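Side-chain contacts in beta-galactosidase (Geobacillus stearothermophilus, PDB 4OIF), which probably hydrolyses terminal non-reducing beta-D-galactose residues of beta-D-galactosides, as a zinc-binding member of glycoside hydrolase family 42: residues A414-W419 and H463-Y468; K469-P474 and A485-F490. All coordinates share one frame; numbering follows the deposited sequence. Where two conformers were deposited one is given.

Contact 1: A414-W419 and H463-Y468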
loop_
_atom_site.group_PDB
_atom_site.type_symbol
_atom_site.label_atom_id
_atom_site.label_comp_id
_atom_site.label_asym_id
_atom_site.label_seq_id
_atom_site.Cartn_x
_atom_site.Cartn_y
_atom_site.Cartn_z
ATOM N N ALA A 414 27.222 28.461 6.268
ATOM C CA ALA A 414 26.701 27.775 5.110
ATOM C C ALA A 414 26.402 26.321 5.450
ATOM O O ALA A 414 27.155 25.689 6.182
ATOM C CB ALA A 414 27.688 27.870 3.955
ATOM N N ILE A 415 25.285 25.812 4.930
ATOM C CA ILE A 415 24.988 24.382 4.940
ATOM C C ILE A 415 25.033 23.838 3.497
ATOM O O ILE A 415 24.326 24.313 2.619
ATOM C CB ILE A 415 23.615 24.096 5.561
ATOM C CG1 ILE A 415 23.586 24.549 7.018
ATOM C CG2 ILE A 415 23.260 22.609 5.421
ATOM C CD1 ILE A 415 22.268 24.256 7.732
ATOM N N LEU A 416 25.879 22.852 3.250
ATOM C CA LEU A 416 26.055 22.327 1.912
ATOM C C LEU A 416 25.038 21.217 1.627
ATOM O O LEU A 416 24.917 20.251 2.379
ATOM C CB LEU A 416 27.490 21.825 1.730
ATOM C CG LEU A 416 27.883 21.115 0.435
ATOM C CD1 LEU A 416 27.708 22.009 -0.752
ATOM C CD2 LEU A 416 29.329 20.624 0.530
ATOM N N TYR A 417 24.294 21.404 0.543
ATOM C CA TYR A 417 23.316 20.450 0.060
ATOM C C TYR A 417 23.682 20.048 -1.371
ATOM O O TYR A 417 24.186 20.869 -2.134
ATOM C CB TYR A 417 21.919 21.058 0.106
ATOM C CG TYR A 417 20.856 20.218 -0.557
ATOM C CD1 TYR A 417 20.373 19.073 0.061
ATOM C CD2 TYR A 417 20.321 20.575 -1.794
ATOM C CE1 TYR A 417 19.386 18.302 -0.525
ATOM C CE2 TYR A 417 19.335 19.803 -2.396
ATOM C CZ TYR A 417 18.870 18.663 -1.748
ATOM O OH TYR A 417 17.897 17.862 -2.309
ATOM N N ASP A 418 23.439 18.791 -1.730
ATOM C CA ASP A 418 23.745 18.311 -3.076
ATOM C C ASP A 418 22.632 17.381 -3.589
ATOM O O ASP A 418 22.319 16.353 -2.967
ATOM C CB ASP A 418 25.103 17.605 -3.085
ATOM C CG ASP A 418 25.600 17.301 -4.482
ATOM O OD1 ASP A 418 26.115 18.216 -5.143
ATOM O OD2 ASP A 418 25.495 16.140 -4.918
ATOM N N TRP A 419 22.034 17.767 -4.716
ATOM C CA TRP A 419 20.928 17.033 -5.340
ATOM C C TRP A 419 21.351 15.638 -5.772
ATOM O O TRP A 419 20.634 14.659 -5.553
ATOM C CB TRP A 419 20.377 17.803 -6.552
ATOM C CG TRP A 419 19.153 18.673 -6.269
ATOM C CD1 TRP A 419 17.840 18.300 -6.380
ATOM C CD2 TRP A 419 19.141 20.053 -5.858
ATOM N NE1 TRP A 419 17.019 19.351 -6.056
ATOM C CE2 TRP A 419 17.787 20.441 -5.738
ATOM C CE3 TRP A 419 20.142 20.999 -5.589
ATOM C CZ2 TRP A 419 17.406 21.734 -5.343
ATOM C CZ3 TRP A 419 19.762 22.288 -5.201
ATOM C CH2 TRP A 419 18.406 22.641 -5.083
ATOM N N HIS A 463 29.129 26.754 -5.254
ATOM C CA HIS A 463 29.319 28.004 -4.515
ATOM C C HIS A 463 30.734 28.173 -4.007
ATOM O O HIS A 463 31.465 27.205 -3.803
ATOM C CB HIS A 463 28.376 28.093 -3.308
ATOM C CG HIS A 463 26.993 28.542 -3.646
ATOM N ND1 HIS A 463 26.078 27.726 -4.279
ATOM C CD2 HIS A 463 26.361 29.718 -3.428
ATOM C CE1 HIS A 463 24.945 28.384 -4.446
ATOM N NE2 HIS A 463 25.090 29.595 -3.940
ATOM N N ASP A 464 31.088 29.426 -3.770
ATOM C CA ASP A 464 32.348 29.781 -3.158
ATOM C C ASP A 464 32.339 29.424 -1.674
ATOM O O ASP A 464 31.662 30.075 -0.881
ATOM C CB ASP A 464 32.592 31.275 -3.351
ATOM C CG ASP A 464 33.995 31.696 -2.989
ATOM O OD1 ASP A 464 34.681 30.976 -2.230
ATOM O OD2 ASP A 464 34.398 32.778 -3.467
ATOM N N PHE A 465 33.089 28.397 -1.292
ATOM C CA PHE A 465 33.160 27.996 0.109
ATOM C C PHE A 465 33.850 29.053 0.972
ATOM O O PHE A 465 33.501 29.258 2.143
ATOM C CB PHE A 465 33.911 26.673 0.260
ATOM C CG PHE A 465 33.224 25.501 -0.360
ATOM C CD1 PHE A 465 31.873 25.548 -0.661
ATOM C CD2 PHE A 465 33.933 24.345 -0.638
ATOM C CE1 PHE A 465 31.241 24.465 -1.231
ATOM C CE2 PHE A 465 33.304 23.257 -1.209
ATOM C CZ PHE A 465 31.951 23.318 -1.502
ATOM N N SER A 466 34.837 29.719 0.378
ATOM C CA SER A 466 35.745 30.579 1.123
ATOM C C SER A 466 35.066 31.797 1.737
ATOM O O SER A 466 35.643 32.475 2.574
ATOM C CB SER A 466 36.870 31.035 0.210
ATOM O OG SER A 466 36.327 31.784 -0.858
ATOM N N ARG A 467 33.830 32.065 1.340
ATOM C CA ARG A 467 33.118 33.236 1.831
ATOM C C ARG A 467 32.486 33.000 3.201
ATOM O O ARG A 467 31.927 33.916 3.803
ATOM C CB ARG A 467 32.052 33.656 0.822
ATOM C CG ARG A 467 32.565 33.723 -0.604
ATOM C CD ARG A 467 31.948 34.888 -1.365
ATOM N NE ARG A 467 32.348 36.182 -0.811
ATOM C CZ ARG A 467 31.870 37.353 -1.227
ATOM N NH1 ARG A 467 30.971 37.399 -2.204
ATOM N NH2 ARG A 467 32.290 38.480 -0.664
ATOM N N TYR A 468 32.579 31.773 3.704
ATOM C CA TYR A 468 31.948 31.433 4.984
ATOM C C TYR A 468 32.964 31.073 6.062
ATOM O O TYR A 468 34.059 30.592 5.761
ATOM C CB TYR A 468 30.956 30.278 4.792
ATOM C CG TYR A 468 29.946 30.571 3.714
ATOM C CD1 TYR A 468 28.799 31.305 3.986
ATOM C CD2 TYR A 468 30.158 30.144 2.415
ATOM C CE1 TYR A 468 27.892 31.591 2.999
ATOM C CE2 TYR A 468 29.251 30.428 1.418
ATOM C CZ TYR A 468 28.122 31.151 1.714
ATOM O OH TYR A 468 27.230 31.433 0.705
#
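Phe465 and Tyr468 lie against Leu416 and Ala414 of strand 413-416, an inner strand of the parallel part of the sheet in the trimerisation domain. The alpha/beta arrangement here, with helices on both faces of parallel strands, fits the glutaminase-like clan. The loop 463-468 joins strand 456-459, the outermost strand of this sheet within the chain, to strand 470-473; these two strands flank 413-416, so the connection has to pass across it, and its aromatic rings fill the crossing. Phe465 is the first residue of the loop to touch the strand: its CZ approaches Leu416 CD2 obliquely at 4.3 Å, a light apolar contact made by the far end of the ring. The same ring has a cation-pi partner in Arg486. From Phe465 to Arg467 the backbone takes helical angles, and the turn is closed by a bond of 3.1 Å from Tyr468 N to Phe465 O. Tyr468 then delivers the main contact. With CG anti to the carbonyl carbon, its chi1 of -54° places the ring beside the backbone N, and chi2 of -84° turns one face to the methyl of Ala414. The phenol OH is hydrogen-bonded to Asp457 OD2 on strand 456-459, which ties the far end of the ring to the sheet as well. With a serine in place of Tyr468, the methyl of Ala414 would probably lose its aromatic cover and Asp457 its phenol partner, opening a gap between loop and strand. The contact between methyl and ring is a CH-pi interaction almost directly over the ring centre: Ala414 CB sits 3.5 Å from the centroid of the Tyr468 ring, 11° off the ring normal.

Contact 2: K469-P474 and A485-F490; sequences KLLIAP and ARLKEF
Helix 481-492 packs on strand 470-473 with Leu471 and Phe490 as the nearest pair, their CA atoms 9.0 Å apart, a separation that leaves room for one layer of side chains. The two elements open a beta-alpha-beta crossover that returns through strand 496-500, the parallel neighbour in the sheet. Leu487 and Phe490, three residues apart on the helix, both reach the strand, Leu487 by its methyl end. Phe490 carries its CG anti to the backbone N (chi1 167°), sending the ring out toward the strand until its far corner meets the root of Leu471: CE2 is 3.5 Å from Leu471 CB, and CZ is 3.6 Å from that same atom. Leu471 in turn reaches back along the ring, its CD2 lying over one face but offset toward the rim, 4.3 Å above the plane. Its own CG is also anti to the backbone N (chi1 178°), which carries the delta methyls toward the helix and lets one branch serve two neighbours. Phe465 closes this layer from the adjoining loop, touching both Leu487 and Phe490, while on the other face of the sheet helix 438-451 covers Leu470 and Ile472. The leucine side chains cross at about a right angle, meeting methyl to methyl where Leu471 CD2 comes within 3.8 Å of Leu487 CD2.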
loop_
_atom_site.group_PDB
_atom_site.type_symbol
_atom_site.label_atom_id
_atom_site.label_comp_id
_atom_site.label_asym_id
_atom_site.label_seq_id
_atom_site.Cartn_x
_atom_site.Cartn_y
_atom_site.Cartn_z
ATOM N N LYS A 469 32.598 31.323 7.316
ATOM C CA LYS A 469 33.425 30.940 8.457
ATOM C C LYS A 469 33.194 29.483 8.801
ATOM O O LYS A 469 34.103 28.760 9.192
ATOM C CB LYS A 469 33.105 31.781 9.689
ATOM C CG LYS A 469 33.456 33.259 9.634
ATOM C CD LYS A 469 33.110 33.867 10.990
ATOM C CE LYS A 469 33.600 35.289 11.151
ATOM N NZ LYS A 469 32.993 35.858 12.396
ATOM N N LEU A 470 31.938 29.082 8.674
ATOM C CA LEU A 470 31.485 27.785 9.106
ATOM C C LEU A 470 30.716 27.146 7.975
ATOM O O LEU A 470 29.723 27.707 7.503
ATOM C CB LEU A 470 30.615 27.910 10.349
ATOM C CG LEU A 470 29.956 26.624 10.847
ATOM C CD1 LEU A 470 30.982 25.539 11.158
ATOM C CD2 LEU A 470 29.089 26.906 12.059
ATOM N N LEU A 471 31.214 25.998 7.520
ATOM C CA LEU A 471 30.569 25.195 6.493
ATOM C C LEU A 471 30.147 23.840 7.066
ATOM O O LEU A 471 30.965 23.075 7.583
ATOM C CB LEU A 471 31.493 24.999 5.291
ATOM C CG LEU A 471 30.896 24.119 4.186
ATOM C CD1 LEU A 471 29.576 24.695 3.705
ATOM C CD2 LEU A 471 31.855 23.962 3.026
ATOM N N ILE A 472 28.855 23.560 6.965
ATOM C CA ILE A 472 28.257 22.350 7.500
ATOM C C ILE A 472 27.800 21.442 6.354
ATOM O O ILE A 472 26.882 21.777 5.618
ATOM C CB ILE A 472 27.067 22.705 8.429
ATOM C CG1 ILE A 472 27.566 23.539 9.612
ATOM C CG2 ILE A 472 26.321 21.455 8.904
ATOM C CD1 ILE A 472 26.462 24.181 10.431
ATOM N N ALA A 473 28.454 20.298 6.199
ATOM C CA ALA A 473 28.141 19.363 5.115
ATOM C C ALA A 473 27.788 17.973 5.643
ATOM O O ALA A 473 28.621 17.071 5.625
ATOM C CB ALA A 473 29.313 19.270 4.153
ATOM N N PRO A 474 26.551 17.790 6.115
ATOM C CA PRO A 474 26.161 16.508 6.713
ATOM C C PRO A 474 25.839 15.433 5.671
ATOM O O PRO A 474 25.299 15.758 4.600
ATOM C CB PRO A 474 24.904 16.860 7.517
ATOM C CG PRO A 474 24.800 18.350 7.482
ATOM C CD PRO A 474 25.502 18.806 6.254
ATOM N N ALA A 485 38.804 18.323 -2.763
ATOM C CA ALA A 485 39.930 19.244 -2.819
ATOM C C ALA A 485 39.490 20.646 -2.424
ATOM O O ALA A 485 40.197 21.351 -1.688
ATOM C CB ALA A 485 40.559 19.249 -4.212
ATOM N N ARG A 486 38.320 21.058 -2.895
ATOM C CA ARG A 486 37.825 22.375 -2.501
ATOM C C ARG A 486 37.596 22.450 -0.986
ATOM O O ARG A 486 37.972 23.431 -0.345
ATOM C CB ARG A 486 36.557 22.730 -3.285
ATOM C CG ARG A 486 36.835 22.938 -4.766
ATOM C CD ARG A 486 35.584 23.012 -5.576
ATOM N NE ARG A 486 34.788 24.169 -5.199
ATOM C CZ ARG A 486 33.466 24.163 -5.058
ATOM N NH1 ARG A 486 32.767 23.048 -5.262
ATOM N NH2 ARG A 486 32.844 25.278 -4.703
ATOM N N LEU A 487 37.024 21.404 -0.407
ATOM C CA LEU A 487 36.833 21.339 1.036
ATOM C C LEU A 487 38.166 21.453 1.768
ATOM O O LEU A 487 38.297 22.169 2.775
ATOM C CB LEU A 487 36.118 20.038 1.415
ATOM C CG LEU A 487 34.688 19.938 0.873
ATOM C CD1 LEU A 487 34.070 18.567 1.147
ATOM C CD2 LEU A 487 33.799 21.068 1.430
ATOM N N LYS A 488 39.152 20.744 1.242
ATOM C CA LYS A 488 40.492 20.718 1.797
ATOM C C LYS A 488 41.072 22.135 1.838
ATOM O O LYS A 488 41.525 22.605 2.895
ATOM C CB LYS A 488 41.369 19.775 0.966
ATOM C CG LYS A 488 42.754 19.506 1.510
ATOM C CD LYS A 488 43.556 18.762 0.471
ATOM C CE LYS A 488 44.922 18.362 0.981
ATOM N NZ LYS A 488 45.765 17.873 -0.145
ATOM N N GLU A 489 41.032 22.821 0.699
ATOM C CA GLU A 489 41.500 24.209 0.642
ATOM C C GLU A 489 40.743 25.106 1.603
ATOM O O GLU A 489 41.331 25.963 2.264
ATOM C CB GLU A 489 41.371 24.771 -0.769
ATOM C CG GLU A 489 42.456 24.277 -1.704
ATOM C CD GLU A 489 43.847 24.674 -1.242
ATOM O OE1 GLU A 489 44.240 25.838 -1.483
ATOM O OE2 GLU A 489 44.545 23.820 -0.640
ATOM N N PHE A 490 39.433 24.899 1.663
ATOM C CA PHE A 490 38.572 25.695 2.514
ATOM C C PHE A 490 39.031 25.594 3.963
ATOM O O PHE A 490 39.200 26.606 4.629
ATOM C CB PHE A 490 37.110 25.260 2.371
ATOM C CG PHE A 490 36.211 25.826 3.424
ATOM C CD1 PHE A 490 35.775 27.135 3.351
ATOM C CD2 PHE A 490 35.808 25.050 4.502
ATOM C CE1 PHE A 490 34.957 27.664 4.337
ATOM C CE2 PHE A 490 34.981 25.569 5.494
ATOM C CZ PHE A 490 34.552 26.873 5.412
#

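Contacts 1 and 2 show how one buried apolar layer can be built from two kinds of connection. Both pack onto the same sheet, whose strands 413-416 and 470-473 are neighbours probably bonded through Leu416 N to Ile472 O, 2.8 Å. The contact centres lie about 7 Å apart, and both are core rather than surface. Their chemistry differs with the covering element: in contact 1 an irregular loop lays an aromatic face on a small alanine, whereas in contact 2 a regular helix sets a phenylalanine and a leucine against one leucine of the strand. Phe465 of contact 1 also touches Leu471 of contact 2, so that one ring lies between the two.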